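Local atomic coordinates of LD10117p (Drosophila melanogaster, PDB entry 5HJQ), a protein that acts as a GTPase-activating protein for Rab35, controlling synaptic vesicle protein recycling, and binds phosphoinositides through the TBC domain modelled here. Residues Q115-L120 with S202-F207; W276-G281 with L307-L312; R289-Y294 with K300-V305. All coordinates share one frame; numbering follows the deposited sequence.

Contact 1 (Q115-L120 with S202-F207); sequences QLWPML and SILLHF
Trp117 is the bump that segment 115-120 puts into the other segment, and Ile203, Leu204 and Phe207 form the hollow that receives it. Its CG sits anti to the carbonyl carbon (chi1 -78°), and a chi2 close to zero turns CD1 back over CA, which sends the six-membered ring forward into that hollow. Ile203 and Leu204 stand on one side of the indole plane and Phe207 on the other, with the outer rim of the indole wedged between them. The tightest spot is Trp117 CZ3 against Phe207 CD2, 3.3 Å apart, while Phe207 CE2 lies 3.6 Å from Trp117 CH2. The two rings meet obliquely, planes 74° apart and centroids 4.9 Å apart. On the aliphatic side, Ile203 CG2 straddles the far end of the indole, 3.8 Å from Trp117 CZ3, and Leu204 CD2 closes the hollow nearer the root of the ring, 4.1 Å from Trp117 CE3. Phe207 can take part because the chain turns here: its N bonds to Leu204 O, which brings the phenyl back beside the indole. His206 CB lies over one face of that phenyl, offset toward its rim. No hydrogen bond links the two segments; the indole NE1 is instead hydrogen-bonded to Asp292. This is plain packing within the all-helical TBC domain. Helix 284-297 adjoins both segments, Met291 touching Trp117 and Ile203 while Phe295 meets the indole edge-to-face and also reaches Leu204; helix 210-221 packs on Leu204 and Leu205, and helix 82-91 lies against Gln115 and Met119.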
# COMPACT_ATOMS: atom_id res chain seq x y z
N GLN A 115 -4.86 14.83 -10.33
CA GLN A 115 -6.31 15.00 -10.22
C GLN A 115 -7.04 13.71 -9.85
O GLN A 115 -8.00 13.74 -9.09
CB GLN A 115 -6.87 15.56 -11.53
CG GLN A 115 -6.58 17.03 -11.77
CD GLN A 115 -7.24 17.56 -13.03
OE1 GLN A 115 -8.29 18.19 -12.98
NE2 GLN A 115 -6.61 17.30 -14.17
N LEU A 116 -6.60 12.59 -10.41
CA LEU A 116 -7.29 11.31 -10.22
C LEU A 116 -7.28 10.86 -8.76
O LEU A 116 -8.33 10.50 -8.21
CB LEU A 116 -6.66 10.22 -11.09
CG LEU A 116 -7.24 8.81 -10.98
CD1 LEU A 116 -8.76 8.83 -11.16
CD2 LEU A 116 -6.60 7.89 -12.01
N TRP A 117 -6.11 10.89 -8.13
CA TRP A 117 -5.97 10.36 -6.77
C TRP A 117 -6.69 11.17 -5.68
O TRP A 117 -7.30 10.57 -4.80
CB TRP A 117 -4.49 10.23 -6.41
CG TRP A 117 -3.84 9.02 -7.02
CD1 TRP A 117 -4.39 8.16 -7.92
CD2 TRP A 117 -2.52 8.53 -6.75
NE1 TRP A 117 -3.50 7.17 -8.24
CE2 TRP A 117 -2.34 7.37 -7.53
CE3 TRP A 117 -1.48 8.97 -5.93
CZ2 TRP A 117 -1.16 6.64 -7.52
CZ3 TRP A 117 -0.31 8.24 -5.91
CH2 TRP A 117 -0.15 7.09 -6.70
N PRO A 118 -6.63 12.52 -5.72
CA PRO A 118 -7.38 13.23 -4.68
C PRO A 118 -8.88 12.97 -4.74
O PRO A 118 -9.56 13.04 -3.71
CB PRO A 118 -7.08 14.70 -4.98
CG PRO A 118 -5.75 14.67 -5.64
CD PRO A 118 -5.75 13.43 -6.48
N MET A 119 -9.40 12.67 -5.93
CA MET A 119 -10.81 12.37 -6.09
C MET A 119 -11.15 10.98 -5.56
O MET A 119 -12.14 10.81 -4.83
CB MET A 119 -11.21 12.47 -7.56
CG MET A 119 -12.66 12.12 -7.82
SD MET A 119 -13.13 12.28 -9.55
CE MET A 119 -12.07 11.06 -10.32
N LEU A 120 -10.35 9.98 -5.93
CA LEU A 120 -10.56 8.61 -5.49
C LEU A 120 -10.58 8.51 -3.96
O LEU A 120 -11.47 7.88 -3.39
CB LEU A 120 -9.49 7.67 -6.05
CG LEU A 120 -9.44 7.51 -7.57
CD1 LEU A 120 -8.31 6.57 -7.97
CD2 LEU A 120 -10.77 7.00 -8.10
N SER A 202 4.19 9.29 1.60
CA SER A 202 5.28 9.55 0.67
C SER A 202 4.85 9.35 -0.78
O SER A 202 5.25 10.11 -1.66
CB SER A 202 6.48 8.65 0.99
OG SER A 202 7.10 9.02 2.20
N ILE A 203 4.05 8.32 -1.02
CA ILE A 203 3.58 8.01 -2.37
C ILE A 203 2.66 9.11 -2.90
O ILE A 203 2.80 9.56 -4.04
CB ILE A 203 2.83 6.66 -2.41
CG1 ILE A 203 3.79 5.52 -2.05
CG2 ILE A 203 2.23 6.42 -3.78
CD1 ILE A 203 3.15 4.15 -2.12
N LEU A 204 1.72 9.53 -2.07
CA LEU A 204 0.81 10.62 -2.41
C LEU A 204 1.58 11.87 -2.81
O LEU A 204 1.24 12.54 -3.78
CB LEU A 204 -0.12 10.92 -1.23
CG LEU A 204 -1.09 9.81 -0.84
CD1 LEU A 204 -1.71 10.13 0.50
CD2 LEU A 204 -2.16 9.67 -1.90
N LEU A 205 2.63 12.16 -2.05
CA LEU A 205 3.42 13.37 -2.23
C LEU A 205 4.19 13.41 -3.55
O LEU A 205 4.76 14.43 -3.91
CB LEU A 205 4.39 13.53 -1.06
CG LEU A 205 3.77 14.07 0.23
CD1 LEU A 205 4.80 14.09 1.36
CD2 LEU A 205 3.19 15.46 -0.00
N HIS A 206 4.21 12.29 -4.27
CA HIS A 206 4.90 12.23 -5.55
C HIS A 206 4.07 12.82 -6.69
O HIS A 206 4.57 13.00 -7.79
CB HIS A 206 5.27 10.78 -5.90
CG HIS A 206 6.48 10.27 -5.17
ND1 HIS A 206 6.47 9.96 -3.83
CD2 HIS A 206 7.73 10.02 -5.60
CE1 HIS A 206 7.66 9.54 -3.46
NE2 HIS A 206 8.45 9.57 -4.52
N PHE A 207 2.80 13.13 -6.42
CA PHE A 207 1.89 13.54 -7.48
C PHE A 207 0.98 14.71 -7.11
O PHE A 207 0.31 15.27 -7.98
CB PHE A 207 1.02 12.35 -7.90
CG PHE A 207 1.82 11.15 -8.33
CD1 PHE A 207 2.38 11.09 -9.59
CD2 PHE A 207 1.99 10.08 -7.47
CE1 PHE A 207 3.12 9.99 -9.98
CE2 PHE A 207 2.73 8.97 -7.85
CZ PHE A 207 3.29 8.93 -9.11

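Contact 2 (W276-G281 with L307-L312); sequences WWILAG and LVILNL
In the helical core of the Rab-GAP TBC domain, Trp277 and Ile278 at the end of the short helix 274-279 pack on Ile309 and Leu310, further along helix 300-317 than Lys300 and Arg304, which bind the inositol phosphate. Ile309 touches both residues of the short helix. With CD1 extended away from the backbone (chi2 -177°), it reaches across to the root of the tryptophan, 4.1 Å from Trp277 CB, and the same methyl lies 4.2 Å from Ile278 CG1. Leu310 works on the other end of the indole: its branch point CG is 4.1 Å from Trp277 CZ3, and its CD2 stands 4.1 Å from Trp277 CH2. The isobutyl group meets the six-membered ring obliquely, with its fork turned to the rim atoms. Every contact is apolar, and all four side chains are buried. Helix 332-341 packs against Trp277 through Leu336, Ile337 and Cys340, and Cys340 also touches Ile309; Ala247 of helix 233-250 meets Leu310. Helices laid against one another through large apolar side chains, with no strand anywhere, are what the all-alpha TBC fold is built from.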
# COMPACT_ATOMS: atom_id res chain seq x y z
N TRP A 276 5.16 -5.41 3.55
CA TRP A 276 6.47 -4.88 3.19
C TRP A 276 7.02 -5.49 1.91
O TRP A 276 7.95 -4.95 1.31
CB TRP A 276 7.46 -5.08 4.34
CG TRP A 276 7.03 -4.41 5.61
CD1 TRP A 276 6.95 -4.97 6.84
CD2 TRP A 276 6.59 -3.05 5.75
NE1 TRP A 276 6.50 -4.05 7.76
CE2 TRP A 276 6.26 -2.86 7.11
CE3 TRP A 276 6.44 -1.98 4.87
CZ2 TRP A 276 5.80 -1.65 7.60
CZ3 TRP A 276 5.98 -0.78 5.36
CH2 TRP A 276 5.66 -0.62 6.71
N TRP A 277 6.45 -6.62 1.49
CA TRP A 277 6.77 -7.17 0.18
C TRP A 277 6.34 -6.15 -0.88
O TRP A 277 7.06 -5.90 -1.85
CB TRP A 277 6.06 -8.50 -0.07
CG TRP A 277 6.27 -9.52 0.99
CD1 TRP A 277 7.35 -9.65 1.82
CD2 TRP A 277 5.38 -10.59 1.34
NE1 TRP A 277 7.19 -10.72 2.66
CE2 TRP A 277 5.98 -11.31 2.39
CE3 TRP A 277 4.12 -10.99 0.87
CZ2 TRP A 277 5.37 -12.42 2.97
CZ3 TRP A 277 3.52 -12.08 1.45
CH2 TRP A 277 4.14 -12.79 2.49
N ILE A 278 5.16 -5.58 -0.66
CA ILE A 278 4.59 -4.62 -1.58
C ILE A 278 5.23 -3.24 -1.41
O ILE A 278 5.83 -2.72 -2.35
CB ILE A 278 3.06 -4.49 -1.38
CG1 ILE A 278 2.38 -5.83 -1.68
CG2 ILE A 278 2.49 -3.38 -2.24
CD1 ILE A 278 0.92 -5.88 -1.29
N LEU A 279 5.12 -2.68 -0.21
CA LEU A 279 5.56 -1.30 0.04
C LEU A 279 7.07 -1.11 0.06
O LEU A 279 7.56 -0.01 -0.18
CB LEU A 279 4.97 -0.80 1.36
CG LEU A 279 3.45 -0.62 1.41
CD1 LEU A 279 3.00 -0.16 2.79
CD2 LEU A 279 2.99 0.35 0.33
N ALA A 280 7.82 -2.17 0.36
CA ALA A 280 9.27 -2.05 0.50
C ALA A 280 10.03 -3.01 -0.41
O ALA A 280 11.24 -3.16 -0.28
CB ALA A 280 9.68 -2.26 1.95
N GLY A 281 9.32 -3.66 -1.32
CA GLY A 281 9.94 -4.60 -2.23
C GLY A 281 9.71 -4.24 -3.69
O GLY A 281 10.65 -3.96 -4.42
N LEU A 307 -0.87 -12.47 -2.73
CA LEU A 307 -1.04 -13.82 -3.27
C LEU A 307 -0.20 -14.03 -4.52
O LEU A 307 0.49 -15.04 -4.66
CB LEU A 307 -2.51 -14.09 -3.58
CG LEU A 307 -3.50 -13.97 -2.42
CD1 LEU A 307 -4.91 -14.26 -2.89
CD2 LEU A 307 -3.10 -14.90 -1.28
N VAL A 308 -0.27 -13.05 -5.43
CA VAL A 308 0.45 -13.11 -6.70
C VAL A 308 1.95 -13.22 -6.49
O VAL A 308 2.61 -14.05 -7.11
CB VAL A 308 0.15 -11.86 -7.57
CG1 VAL A 308 1.01 -11.86 -8.82
CG2 VAL A 308 -1.30 -11.82 -7.93
N ILE A 309 2.48 -12.38 -5.61
CA ILE A 309 3.90 -12.41 -5.27
C ILE A 309 4.31 -13.80 -4.77
O ILE A 309 5.34 -14.33 -5.18
CB ILE A 309 4.25 -11.36 -4.20
CG1 ILE A 309 4.08 -9.94 -4.77
CG2 ILE A 309 5.67 -11.56 -3.69
CD1 ILE A 309 4.48 -8.85 -3.80
N LEU A 310 3.48 -14.38 -3.91
CA LEU A 310 3.75 -15.70 -3.35
C LEU A 310 3.77 -16.79 -4.42
O LEU A 310 4.62 -17.67 -4.39
CB LEU A 310 2.72 -16.04 -2.27
CG LEU A 310 2.93 -15.34 -0.93
CD1 LEU A 310 1.73 -15.51 -0.03
CD2 LEU A 310 4.18 -15.87 -0.26
N ASN A 311 2.83 -16.72 -5.36
CA ASN A 311 2.82 -17.64 -6.49
C ASN A 311 4.04 -17.45 -7.38
O ASN A 311 4.69 -18.42 -7.77
CB ASN A 311 1.54 -17.49 -7.31
CG ASN A 311 0.30 -17.83 -6.52
OD1 ASN A 311 0.38 -18.43 -5.46
ND2 ASN A 311 -0.86 -17.46 -7.05
N LEU A 312 4.34 -16.19 -7.71
CA LEU A 312 5.49 -15.88 -8.55
C LEU A 312 6.80 -16.31 -7.89
O LEU A 312 7.73 -16.72 -8.57
CB LEU A 312 5.53 -14.38 -8.86
CG LEU A 312 4.49 -13.83 -9.83
CD1 LEU A 312 4.58 -12.31 -9.90
CD2 LEU A 312 4.67 -14.43 -11.22

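Contact 3 (R289-Y294 with K300-V305); sequences RIMDCY and KVLYRV. With I3P (D-myo-inositol-1,4,5-triphosphate), chain B.
Ile290 and Val305 point at each other tip to tip, Ile290 CD1 stopping 3.8 Å from Val305 CG1. With chi1 at -67°, the CG2 branch of the isoleucine lies opposite the backbone N, and from there it faces Leu302 CD2 at 3.7 Å; Val301 and Ile290 lie alongside each other, pointing opposite ways. Leu302 is forked between two partners. While CD2 meets Ile290, CD1 lies obliquely against the Tyr294 ring, 3.7 Å from Tyr294 CE1. Were Leu302 cut back to an alanine, a gap would probably open beside this ring and Ile290 CG2 would lose its closest neighbour on helix 300-317, making it easier for the ring to shift. The pairing is that of a helical hairpin within the TBC fold: helices 284-297 and 300-317 follow each other after a tight turn and run roughly antiparallel, their local axes at 140° and 9.5 Å apart. Nearer the turn, Val301 CG2 packs on Cys293 CB. Tyr294 OH is hydrogen-bonded to the backbone O of Phe228. On its side away from helix 284-297, helix 300-317 turns Lys300 and Arg304 to inositol trisphosphate, in a pocket that binds phosphoinositides. The arm of Arg304 is extended from CG to NE, and its NH2 bonds to O52 of the 5-phosphate over a longish 3.3 Å but nearly straight (162°). The inositol O6 lies in the guanidinium plane, at its edge. Arg304 NH1 is held by the backbone oxygens of Ala354 and Ile357, which should limit the group's rotation, and Lys98, Arg102 and Arg358 also bond to the ligand.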
# COMPACT_ATOMS: atom_id res chain seq x y z
N ARG A 289 0.74 1.82 -9.94
CA ARG A 289 -0.43 1.18 -10.54
C ARG A 289 -1.28 0.51 -9.46
O ARG A 289 -2.51 0.53 -9.54
CB ARG A 289 0.00 0.15 -11.58
CG ARG A 289 0.63 0.75 -12.83
CD ARG A 289 -0.39 1.52 -13.65
NE ARG A 289 -1.44 0.65 -14.18
CZ ARG A 289 -2.70 0.66 -13.75
NH1 ARG A 289 -3.07 1.50 -12.79
NH2 ARG A 289 -3.60 -0.15 -14.29
N ILE A 290 -0.63 -0.08 -8.46
CA ILE A 290 -1.34 -0.69 -7.34
C ILE A 290 -2.12 0.36 -6.55
O ILE A 290 -3.27 0.14 -6.19
CB ILE A 290 -0.37 -1.43 -6.39
CG1 ILE A 290 0.23 -2.66 -7.09
CG2 ILE A 290 -1.09 -1.87 -5.13
CD1 ILE A 290 1.22 -3.42 -6.23
N MET A 291 -1.48 1.49 -6.29
CA MET A 291 -2.14 2.59 -5.59
C MET A 291 -3.38 3.10 -6.33
O MET A 291 -4.37 3.47 -5.70
CB MET A 291 -1.17 3.74 -5.35
CG MET A 291 -0.14 3.46 -4.25
SD MET A 291 -0.87 2.94 -2.68
CE MET A 291 -0.37 1.23 -2.64
N ASP A 292 -3.30 3.11 -7.66
CA ASP A 292 -4.44 3.52 -8.50
C ASP A 292 -5.71 2.77 -8.14
O ASP A 292 -6.77 3.38 -7.94
CB ASP A 292 -4.12 3.30 -9.98
CG ASP A 292 -3.13 4.30 -10.53
OD1 ASP A 292 -2.99 5.40 -9.95
OD2 ASP A 292 -2.48 3.99 -11.56
N CYS A 293 -5.62 1.45 -8.06
CA CYS A 293 -6.77 0.62 -7.74
C CYS A 293 -7.07 0.63 -6.25
O CYS A 293 -8.23 0.63 -5.84
CB CYS A 293 -6.54 -0.81 -8.23
SG CYS A 293 -6.22 -0.94 -10.01
N TYR A 294 -6.01 0.64 -5.45
CA TYR A 294 -6.11 0.62 -3.99
C TYR A 294 -6.92 1.80 -3.44
O TYR A 294 -7.76 1.62 -2.56
CB TYR A 294 -4.71 0.61 -3.37
CG TYR A 294 -4.65 0.92 -1.89
CD1 TYR A 294 -4.98 -0.05 -0.95
CD2 TYR A 294 -4.24 2.16 -1.43
CE1 TYR A 294 -4.92 0.21 0.40
CE2 TYR A 294 -4.17 2.44 -0.07
CZ TYR A 294 -4.51 1.45 0.84
OH TYR A 294 -4.46 1.70 2.19
N LYS A 300 -8.11 -4.81 -0.07
CA LYS A 300 -8.24 -6.11 -0.71
C LYS A 300 -7.31 -6.24 -1.91
O LYS A 300 -6.78 -7.32 -2.18
CB LYS A 300 -9.68 -6.36 -1.14
CG LYS A 300 -9.91 -7.77 -1.67
CD LYS A 300 -11.39 -8.06 -1.83
CE LYS A 300 -11.63 -9.00 -3.00
NZ LYS A 300 -13.08 -9.30 -3.19
N VAL A 301 -7.11 -5.12 -2.61
CA VAL A 301 -6.16 -5.05 -3.71
C VAL A 301 -4.79 -5.49 -3.24
O VAL A 301 -4.08 -6.22 -3.93
CB VAL A 301 -6.09 -3.61 -4.30
CG1 VAL A 301 -4.88 -3.47 -5.22
CG2 VAL A 301 -7.37 -3.27 -5.05
N LEU A 302 -4.41 -5.05 -2.04
CA LEU A 302 -3.14 -5.42 -1.45
C LEU A 302 -3.10 -6.90 -1.11
O LEU A 302 -2.06 -7.54 -1.24
CB LEU A 302 -2.86 -4.58 -0.20
CG LEU A 302 -2.78 -3.07 -0.44
CD1 LEU A 302 -2.28 -2.34 0.80
CD2 LEU A 302 -1.91 -2.75 -1.65
N TYR A 303 -4.23 -7.44 -0.66
CA TYR A 303 -4.35 -8.88 -0.38
C TYR A 303 -4.03 -9.67 -1.65
O TYR A 303 -3.24 -10.61 -1.62
CB TYR A 303 -5.75 -9.26 0.11
CG TYR A 303 -6.15 -8.75 1.48
CD1 TYR A 303 -5.28 -7.99 2.25
CD2 TYR A 303 -7.40 -9.04 2.00
CE1 TYR A 303 -5.66 -7.52 3.50
CE2 TYR A 303 -7.79 -8.58 3.25
CZ TYR A 303 -6.91 -7.83 4.00
OH TYR A 303 -7.30 -7.38 5.24
N ARG A 304 -4.66 -9.26 -2.75
CA ARG A 304 -4.50 -9.92 -4.04
C ARG A 304 -3.04 -9.97 -4.48
O ARG A 304 -2.54 -11.02 -4.88
CB ARG A 304 -5.34 -9.23 -5.11
CG ARG A 304 -6.83 -9.22 -4.86
CD ARG A 304 -7.55 -8.37 -5.92
NE ARG A 304 -8.99 -8.55 -5.89
CZ ARG A 304 -9.63 -9.57 -6.44
NH1 ARG A 304 -8.95 -10.51 -7.08
NH2 ARG A 304 -10.95 -9.65 -6.36
N VAL A 305 -2.38 -8.82 -4.43
CA VAL A 305 -0.99 -8.70 -4.89
C VAL A 305 -0.06 -9.56 -4.04
O VAL A 305 0.93 -10.10 -4.52
CB VAL A 305 -0.53 -7.22 -4.86
CG1 VAL A 305 0.91 -7.09 -5.31
CG2 VAL A 305 -1.44 -6.37 -5.73
C1 I3P B . -15.77 -11.58 -6.42
C2 I3P B . -17.28 -11.54 -6.31
C3 I3P B . -17.77 -10.54 -5.26
C4 I3P B . -16.90 -9.30 -5.01
C5 I3P B . -15.55 -9.19 -5.71
C6 I3P B . -15.30 -10.22 -6.82
O1 I3P B . -15.31 -12.52 -7.41
O2 I3P B . -17.81 -11.18 -7.55
O3 I3P B . -19.07 -10.09 -5.64
O4 I3P B . -16.67 -9.23 -3.59
O5 I3P B . -15.44 -7.90 -6.26
O6 I3P B . -13.90 -10.29 -7.11
P1 I3P B . -16.12 -13.87 -7.74
O11 I3P B . -17.37 -13.54 -8.48
O12 I3P B . -15.26 -14.75 -8.61
O13 I3P B . -16.46 -14.62 -6.44
P4 I3P B . -17.36 -8.03 -2.78
O41 I3P B . -18.26 -7.25 -3.71
O42 I3P B . -16.27 -7.11 -2.23
O43 I3P B . -18.19 -8.61 -1.61
P5 I3P B . -14.02 -7.27 -6.48
O51 I3P B . -14.15 -5.81 -6.72
O52 I3P B . -13.17 -7.48 -5.25
O53 I3P B . -13.34 -7.90 -7.67

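How the contacts relate
From the N terminus, contact 1 comes first: it closes a long loop of 81 intervening residues by bringing segment 202-207 back against helix 113-122. Contact 2 opens only after that loop is shut and joins helix 274-279 to helix 300-317. Contact 3, a short-range hairpin, falls entirely within the span of contact 2, and the two share helix 300-317; Ile278 packs on Leu302, Val305 and Ile290. Contacts 1 and 2 lie on opposite sides of the chain's centre without touching. Helix 284-297 bridges them, since its Met291 and Asp292 reach Trp117 while Ile290 meets Ile278.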